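PDB 4ZXA: hydroquinone dioxygenase small subunit from Pseudomonas sp., which is the cupin-fold small subunit of a two-subunit hydroquinone 1,2-dioxygenase, which probably opens the aromatic ring of hydroquinone. Local coordinates for residues E51-G56 against V159-E164; F82-D87 against G127-L132. One frame throughout, in Å; residues are numbered along the deposited sequence.

Following the chain from its N terminus, residues 51-56 come first and enter strand 52-58; strand 61-69 and the rest of the cupin sheets follow. Residues 82-87, on strand 81-87, next meet 127-132, so interaction 2 closes a loop of 39 residues that contains strands 89-97 and 116-125. Only near the C terminus do residues 159-164 return to 51-56, and interaction 1 thereby encloses interaction 2. Both reach one mixed six-stranded sheet, at its two outer margins within this chain: 158-159 beside 52-58, and 128-132 beside 81-87. Interaction 1 also ties the C-terminal helix 162-165 to it. The contact centres lie 19 Å apart and their nearest atoms about 7 Å, without touching.

Interaction 1: residues E51-G56 against V159-E164; sequences EKVVVG and VEKWAE
Glu51 meets Val159 where a short parallel beta bridge adds strand 158-159 to the margin of a cupin sheet. Glu51 sets CG anti to its backbone N (chi1 -161°) and runs on extended, which carries OE2 to 3.7 Å from Val159 CG1; the two side chains cross at about a right angle. Glu51 OE1 is bound by the backbone N of Lys48. Lys52 contributes its carbonyl: Val159 N donates to Lys52 O over 2.8 Å, at a nearly straight 174°. Val53 pairs with Val159 in the bridge, and its CG2 lies 4.0 Å from CE of Lys161, which reaches it through a chain bent at chi2 and chi3. Val54 N then donates to Val159 O at 2.9 Å, completing the two bonds that flank the bridge. Val54 CG1 packs against Trp162 CZ2 at 3.6 Å, while Val54 O lies over one face of the indole, offset toward its rim. A water over the centre of that face donates to Val54 O and accepts from Lys161 N, the N-cap residue of helix 162-165. Val55 O approaches the indole at its edge. Glu160 OE1 is salt-bridged to Lys154, while Glu160 OE2 helps to set the turn of the ring: lying in the ring plane, it accepts Trp162 NE1 at 3.0 Å, on the anti side, 29° out of the carboxylate plane.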
ATOM      1  N   GLU A  51      33.932  20.737 -24.066  1.00 26.64           N
ATOM      2  CA  GLU A  51      34.244  19.334 -24.250  1.00 26.09           C
ATOM      3  C   GLU A  51      32.907  18.576 -24.144  1.00 29.49           C
ATOM      4  O   GLU A  51      32.231  18.635 -23.114  1.00 28.25           O
ATOM      5  CB  GLU A  51      35.195  18.879 -23.148  1.00 21.74           C
ATOM      6  CG  GLU A  51      35.949  17.610 -23.436  1.00 23.06           C
ATOM      7  CD  GLU A  51      36.684  17.113 -22.205  1.00 35.36           C
ATOM      8  OE1 GLU A  51      36.844  17.908 -21.247  1.00 37.81           O
ATOM      9  OE2 GLU A  51      37.091  15.929 -22.181  1.00 34.51           O
ATOM     10  N   LYS A  52      32.521  17.884 -25.208  1.00 24.83           N
ATOM     11  CA  LYS A  52      31.253  17.156 -25.230  1.00 28.32           C
ATOM     12  C   LYS A  52      31.344  15.815 -24.476  1.00 23.55           C
ATOM     13  O   LYS A  52      31.665  14.789 -25.054  1.00 27.60           O
ATOM     14  CB  LYS A  52      30.793  16.982 -26.683  1.00 23.56           C
ATOM     15  CG  LYS A  52      30.689  18.325 -27.456  1.00 25.52           C
ATOM     16  CD  LYS A  52      30.432  18.113 -28.969  1.00 29.38           C
ATOM     17  CE  LYS A  52      28.957  18.269 -29.336  1.00 31.02           C
ATOM     18  NZ  LYS A  52      28.508  19.732 -29.309  1.00 36.90           N
ATOM     19  N   VAL A  53      31.074  15.827 -23.175  1.00 24.51           N
ATOM     20  CA  VAL A  53      31.321  14.634 -22.370  1.00 26.10           C
ATOM     21  C   VAL A  53      30.076  13.779 -22.365  1.00 30.66           C
ATOM     22  O   VAL A  53      29.009  14.219 -21.912  1.00 27.79           O
ATOM     23  CB  VAL A  53      31.723  14.950 -20.887  1.00 30.40           C
ATOM     24  CG1 VAL A  53      31.895  13.649 -20.097  1.00 24.23           C
ATOM     25  CG2 VAL A  53      33.007  15.798 -20.817  1.00 22.82           C
ATOM     26  N   VAL A  54      30.207  12.566 -22.889  1.00 27.02           N
ATOM     27  CA  VAL A  54      29.107  11.624 -22.878  1.00 26.10           C
ATOM     28  C   VAL A  54      28.803  11.192 -21.443  1.00 26.43           C
ATOM     29  O   VAL A  54      29.680  10.674 -20.744  1.00 21.98           O
ATOM     30  CB  VAL A  54      29.428  10.384 -23.719  1.00 26.52           C
ATOM     31  CG1 VAL A  54      28.243   9.412 -23.716  1.00 21.51           C
ATOM     32  CG2 VAL A  54      29.832  10.795 -25.146  1.00 23.79           C
ATOM     33  N   VAL A  55      27.554  11.406 -21.024  1.00 24.14           N
ATOM     34  CA  VAL A  55      27.076  10.978 -19.708  1.00 26.45           C
ATOM     35  C   VAL A  55      25.961   9.947 -19.848  1.00 28.96           C
ATOM     36  O   VAL A  55      25.605   9.273 -18.886  1.00 30.05           O
ATOM     37  CB  VAL A  55      26.613  12.176 -18.836  1.00 24.86           C
ATOM     38  CG1 VAL A  55      27.817  13.056 -18.489  1.00 28.01           C
ATOM     39  CG2 VAL A  55      25.572  13.006 -19.560  1.00 22.77           C
ATOM     40  N   GLY A  56      25.432   9.806 -21.059  1.00 27.51           N
ATOM     41  CA  GLY A  56      24.486   8.748 -21.349  1.00 20.75           C
ATOM     42  C   GLY A  56      24.737   8.201 -22.739  1.00 26.54           C
ATOM     43  O   GLY A  56      24.936   8.972 -23.684  1.00 26.13           O
ATOM     44  N   VAL A 159      33.328  12.774 -26.124  1.00 25.33           N
ATOM     45  CA  VAL A 159      34.367  12.220 -25.282  1.00 25.21           C
ATOM     46  C   VAL A 159      33.761  11.251 -24.280  1.00 28.51           C
ATOM     47  O   VAL A 159      32.818  11.592 -23.562  1.00 27.06           O
ATOM     48  CB  VAL A 159      35.160  13.330 -24.556  1.00 29.33           C
ATOM     49  CG1 VAL A 159      36.399  12.743 -23.868  1.00 25.00           C
ATOM     50  CG2 VAL A 159      35.553  14.415 -25.548  1.00 24.22           C
ATOM     51  N   GLU A 160      34.301  10.040 -24.243  1.00 23.61           N
ATOM     52  CA  GLU A 160      33.912   9.086 -23.227  1.00 26.98           C
ATOM     53  C   GLU A 160      34.997   8.985 -22.168  1.00 33.54           C
ATOM     54  O   GLU A 160      36.183   8.828 -22.482  1.00 33.87           O
ATOM     55  CB  GLU A 160      33.653   7.712 -23.841  1.00 28.03           C
ATOM     56  CG  GLU A 160      32.399   7.638 -24.699  1.00 30.46           C
ATOM     57  CD  GLU A 160      32.235   6.269 -25.342  1.00 34.90           C
ATOM     58  OE1 GLU A 160      32.865   6.026 -26.389  1.00 40.40           O
ATOM     59  OE2 GLU A 160      31.501   5.425 -24.790  1.00 28.97           O
ATOM     60  N   LYS A 161      34.594   9.085 -20.908  1.00 34.31           N
ATOM     61  CA  LYS A 161      35.529   8.905 -19.810  1.00 28.51           C
ATOM     62  C   LYS A 161      34.783   8.386 -18.600  1.00 29.50           C
ATOM     63  O   LYS A 161      34.834   8.980 -17.514  1.00 29.79           O
ATOM     64  CB  LYS A 161      36.278  10.206 -19.493  1.00 40.34           C
ATOM     65  CG  LYS A 161      35.434  11.491 -19.461  1.00 40.27           C
ATOM     66  CD  LYS A 161      35.998  12.457 -18.422  1.00 39.62           C
ATOM     67  CE  LYS A 161      35.987  13.914 -18.891  1.00 41.62           C
ATOM     68  NZ  LYS A 161      36.259  14.864 -17.736  1.00 38.69           N
ATOM     69  N   TRP A 162      34.091   7.269 -18.806  1.00 27.41           N
ATOM     70  CA  TRP A 162      33.221   6.698 -17.787  1.00 28.85           C
ATOM     71  C   TRP A 162      33.937   6.494 -16.452  1.00 28.38           C
ATOM     72  O   TRP A 162      33.437   6.891 -15.404  1.00 31.14           O
ATOM     73  CB  TRP A 162      32.575   5.389 -18.293  1.00 31.59           C
ATOM     74  CG  TRP A 162      31.852   5.577 -19.600  1.00 27.46           C
ATOM     75  CD1 TRP A 162      32.330   5.300 -20.842  1.00 24.64           C
ATOM     76  CD2 TRP A 162      30.527   6.108 -19.789  1.00 28.76           C
ATOM     77  NE1 TRP A 162      31.397   5.629 -21.796  1.00 25.91           N
ATOM     78  CE2 TRP A 162      30.281   6.128 -21.178  1.00 24.11           C
ATOM     79  CE3 TRP A 162      29.530   6.577 -18.915  1.00 22.88           C
ATOM     80  CZ2 TRP A 162      29.078   6.586 -21.722  1.00 21.39           C
ATOM     81  CZ3 TRP A 162      28.338   7.035 -19.454  1.00 23.98           C
ATOM     82  CH2 TRP A 162      28.123   7.037 -20.850  1.00 24.13           C
ATOM     83  N   ALA A 163      35.111   5.886 -16.485  1.00 30.94           N
ATOM     84  CA  ALA A 163      35.806   5.559 -15.243  1.00 38.81           C
ATOM     85  C   ALA A 163      36.096   6.819 -14.432  1.00 33.16           C
ATOM     86  O   ALA A 163      36.179   6.775 -13.206  1.00 40.76           O
ATOM     87  CB  ALA A 163      37.086   4.773 -15.524  1.00 35.48           C
ATOM     88  N   GLU A 164      36.209   7.945 -15.122  1.00 30.18           N
ATOM     89  CA  GLU A 164      36.473   9.212 -14.461  1.00 35.27           C
ATOM     90  C   GLU A 164      35.231   9.820 -13.821  1.00 42.16           C
ATOM     91  O   GLU A 164      35.331  10.473 -12.777  1.00 40.06           O
ATOM     92  CB  GLU A 164      37.022  10.226 -15.454  1.00 36.75           C
ATOM     93  CG  GLU A 164      38.457  10.035 -15.872  1.00 42.23           C
ATOM     94  CD  GLU A 164      38.923  11.193 -16.743  1.00 53.22           C
ATOM     95  OE1 GLU A 164      38.813  12.359 -16.284  1.00 57.93           O
ATOM     96  OE2 GLU A 164      39.367  10.947 -17.888  1.00 46.44           O
TER
HETATM   97  O   HOH W   1      31.939   9.011 -20.453  1.00 29.29           O

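Interaction 2: residues F82-D87 against G127-L132; sequences FAIVMD and GHQCLL
Phe82 swings CG anti to its carbonyl carbon (chi1 -59°), while Leu131 places CG anti to the backbone N (chi1 164°); these turns bring Phe82 CE1 within 3.7 Å of Leu131 CD1, the side chains crossing obliquely. Both belong to a non-hydrogen-bonded pair, as do Ile84 and Gln129, on the same face of the sheet. There the extended Gln129 chain passes alongside Ile84, whose CD1 is doubtful in its exact place, and Gln129 NE2 is held by Thr235 O of the large subunit. On the other face, Ala83 CB has Leu132 CD1 at 4.1 Å and, more loosely, Cys130 SG beside it, with Leu124 of strand 116-125 touching Cys130 and Val85. The axes of 82-87 and 128-132 run antiparallel, 161° apart. Ala83 and Cys130 exchange two bonds: Ala83 N reaches Cys130 O at 3.2 Å, and Cys130 N returns to Ala83 O at 3.1 Å. The regular ladder ends after Ile84 and Gln129. Val85 N still donates to His128 O at 2.9 Å, but Gly127 N, not His128 N, meets Val85 O, at 2.7 Å, where Gly127 turns with a positive phi. Beyond this, His128, Gln129 and Cys130 pair antiparallel with a strand of the large subunit. Strand 128-132 is thus a margin only within its own chain: the antiparallel ladder belongs to a cupin sheet that runs on across the subunit interface.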
ATOM      1  N   PHE A  82      19.507  18.882 -29.863  1.00 18.97           N
ATOM      2  CA  PHE A  82      18.818  19.745 -28.922  1.00 19.56           C
ATOM      3  C   PHE A  82      19.732  20.135 -27.779  1.00 19.87           C
ATOM      4  O   PHE A  82      20.634  19.384 -27.420  1.00 22.63           O
ATOM      5  CB  PHE A  82      17.582  19.038 -28.384  1.00 19.84           C
ATOM      6  CG  PHE A  82      16.608  18.644 -29.442  1.00 21.40           C
ATOM      7  CD1 PHE A  82      15.608  19.520 -29.836  1.00 21.89           C
ATOM      8  CD2 PHE A  82      16.694  17.402 -30.057  1.00 21.52           C
ATOM      9  CE1 PHE A  82      14.691  19.163 -30.822  1.00 25.60           C
ATOM     10  CE2 PHE A  82      15.797  17.036 -31.048  1.00 22.62           C
ATOM     11  CZ  PHE A  82      14.786  17.915 -31.433  1.00 25.34           C
ATOM     12  N   ALA A  83      19.504  21.309 -27.205  1.00 22.48           N
ATOM     13  CA  ALA A  83      20.312  21.762 -26.075  1.00 22.90           C
ATOM     14  C   ALA A  83      19.409  22.247 -24.959  1.00 26.30           C
ATOM     15  O   ALA A  83      18.458  23.009 -25.209  1.00 25.31           O
ATOM     16  CB  ALA A  83      21.264  22.869 -26.503  1.00 21.67           C
ATOM     17  N   ILE A  84      19.694  21.778 -23.742  1.00 23.19           N
ATOM     18  CA  ILE A  84      19.038  22.275 -22.531  1.00 26.78           C
ATOM     19  C   ILE A  84      20.057  22.978 -21.663  1.00 26.12           C
ATOM     20  O   ILE A  84      21.075  22.393 -21.285  1.00 24.57           O
ATOM     21  CB  ILE A  84      18.481  21.142 -21.648  1.00 31.48           C
ATOM     22  CG1 ILE A  84      17.796  20.063 -22.488  1.00 27.07           C
ATOM     23  CG2 ILE A  84      17.549  21.718 -20.564  1.00 23.83           C
ATOM     24  CD1 ILE A  84      16.367  20.337 -22.720  1.00 26.52           C
ATOM     25  N   VAL A  85      19.783  24.226 -21.321  1.00 28.87           N
ATOM     26  CA  VAL A  85      20.658  24.943 -20.407  1.00 28.69           C
ATOM     27  C   VAL A  85      20.301  24.590 -18.974  1.00 27.39           C
ATOM     28  O   VAL A  85      19.214  24.912 -18.501  1.00 31.10           O
ATOM     29  CB  VAL A  85      20.549  26.451 -20.606  1.00 30.26           C
ATOM     30  CG1 VAL A  85      21.271  27.188 -19.470  1.00 32.05           C
ATOM     31  CG2 VAL A  85      21.117  26.821 -21.960  1.00 28.75           C
ATOM     32  N   MET A  86      21.217  23.921 -18.285  1.00 29.02           N
ATOM     33  CA  MET A  86      20.961  23.445 -16.926  1.00 29.05           C
ATOM     34  C   MET A  86      21.470  24.401 -15.837  1.00 28.25           C
ATOM     35  O   MET A  86      21.090  24.289 -14.680  1.00 31.07           O
ATOM     36  CB  MET A  86      21.544  22.039 -16.746  1.00 24.17           C
ATOM     37  CG  MET A  86      20.689  20.942 -17.361  1.00 23.96           C
ATOM     38  SD  MET A  86      19.146  20.641 -16.450  1.00 34.53           S
ATOM     39  CE  MET A  86      18.071  21.827 -17.237  1.00 30.43           C
ATOM     40  N   ASP A  87      22.327  25.336 -16.225  1.00 29.39           N
ATOM     41  CA  ASP A  87      22.831  26.367 -15.332  1.00 28.76           C
ATOM     42  C   ASP A  87      23.495  27.484 -16.147  1.00 32.94           C
ATOM     43  O   ASP A  87      24.062  27.238 -17.212  1.00 32.39           O
ATOM     44  CB  ASP A  87      23.831  25.782 -14.344  1.00 29.45           C
ATOM     45  CG  ASP A  87      24.381  26.822 -13.380  1.00 33.20           C
ATOM     46  OD1 ASP A  87      23.647  27.774 -13.027  1.00 39.95           O
ATOM     47  OD2 ASP A  87      25.548  26.682 -12.968  1.00 27.19           O
ATOM     48  N   GLY A 127      16.889  25.949 -17.566  1.00 26.27           N
ATOM     49  CA  GLY A 127      15.593  25.344 -17.769  1.00 26.59           C
ATOM     50  C   GLY A 127      15.090  25.564 -19.176  1.00 27.73           C
ATOM     51  O   GLY A 127      13.998  25.112 -19.525  1.00 30.11           O
ATOM     52  N   HIS A 128      15.881  26.254 -19.988  1.00 21.97           N
ATOM     53  CA  HIS A 128      15.470  26.556 -21.349  1.00 26.68           C
ATOM     54  C   HIS A 128      16.037  25.571 -22.368  1.00 29.71           C
ATOM     55  O   HIS A 128      17.177  25.101 -22.252  1.00 25.39           O
ATOM     56  CB  HIS A 128      15.854  27.987 -21.730  1.00 28.83           C
ATOM     57  CG  HIS A 128      15.166  29.029 -20.902  1.00 32.78           C
ATOM     58  ND1 HIS A 128      15.539  30.350 -20.923  1.00 32.54           N
ATOM     59  CD2 HIS A 128      14.137  28.931 -20.030  1.00 31.95           C
ATOM     60  CE1 HIS A 128      14.754  31.039 -20.100  1.00 30.97           C
ATOM     61  NE2 HIS A 128      13.899  30.190 -19.550  1.00 35.17           N
ATOM     62  N   GLN A 129      15.225  25.277 -23.378  1.00 27.50           N
ATOM     63  CA  GLN A 129      15.591  24.335 -24.422  1.00 26.22           C
ATOM     64  C   GLN A 129      15.475  25.027 -25.789  1.00 24.75           C
ATOM     65  O   GLN A 129      14.576  25.845 -26.017  1.00 18.28           O
ATOM     66  CB  GLN A 129      14.665  23.106 -24.339  1.00 25.61           C
ATOM     67  CG  GLN A 129      14.876  22.027 -25.396  1.00 23.97           C
ATOM     68  CD  GLN A 129      13.974  20.801 -25.175  1.00 30.12           C
ATOM     69  OE1 GLN A 129      13.965  20.207 -24.091  1.00 27.84           O
ATOM     70  NE2 GLN A 129      13.213  20.423 -26.204  1.00 24.08           N
ATOM     71  N   CYS A 130      16.395  24.710 -26.692  1.00 20.40           N
ATOM     72  CA  CYS A 130      16.220  25.123 -28.067  1.00 23.84           C
ATOM     73  C   CYS A 130      16.508  23.968 -29.024  1.00 23.61           C
ATOM     74  O   CYS A 130      17.251  23.034 -28.697  1.00 21.76           O
ATOM     75  CB  CYS A 130      17.106  26.335 -28.402  1.00 29.83           C
ATOM     76  SG  CYS A 130      18.824  25.922 -28.725  1.00 37.30           S
ATOM     77  N   LEU A 131      15.907  24.050 -30.207  1.00 26.34           N
ATOM     78  CA  LEU A 131      16.226  23.157 -31.318  1.00 29.79           C
ATOM     79  C   LEU A 131      17.542  23.593 -31.992  1.00 29.49           C
ATOM     80  O   LEU A 131      17.794  24.781 -32.190  1.00 29.10           O
ATOM     81  CB  LEU A 131      15.072  23.156 -32.335  1.00 28.53           C
ATOM     82  CG  LEU A 131      15.248  22.617 -33.765  1.00 29.48           C
ATOM     83  CD1 LEU A 131      15.613  21.135 -33.789  1.00 30.49           C
ATOM     84  CD2 LEU A 131      13.976  22.845 -34.555  1.00 24.43           C
ATOM     85  N   LEU A 132      18.387  22.621 -32.305  1.00 26.89           N
ATOM     86  CA  LEU A 132      19.557  22.850 -33.131  1.00 28.43           C
ATOM     87  C   LEU A 132      19.285  22.211 -34.493  1.00 29.45           C
ATOM     88  O   LEU A 132      19.633  21.054 -34.718  1.00 24.44           O
ATOM     89  CB  LEU A 132      20.789  22.229 -32.478  1.00 24.14           C
ATOM     90  CG  LEU A 132      21.038  22.744 -31.056  1.00 23.31           C
ATOM     91  CD1 LEU A 132      22.100  21.908 -30.357  1.00 24.02           C
ATOM     92  CD2 LEU A 132      21.424  24.230 -31.061  1.00 23.56           C
TER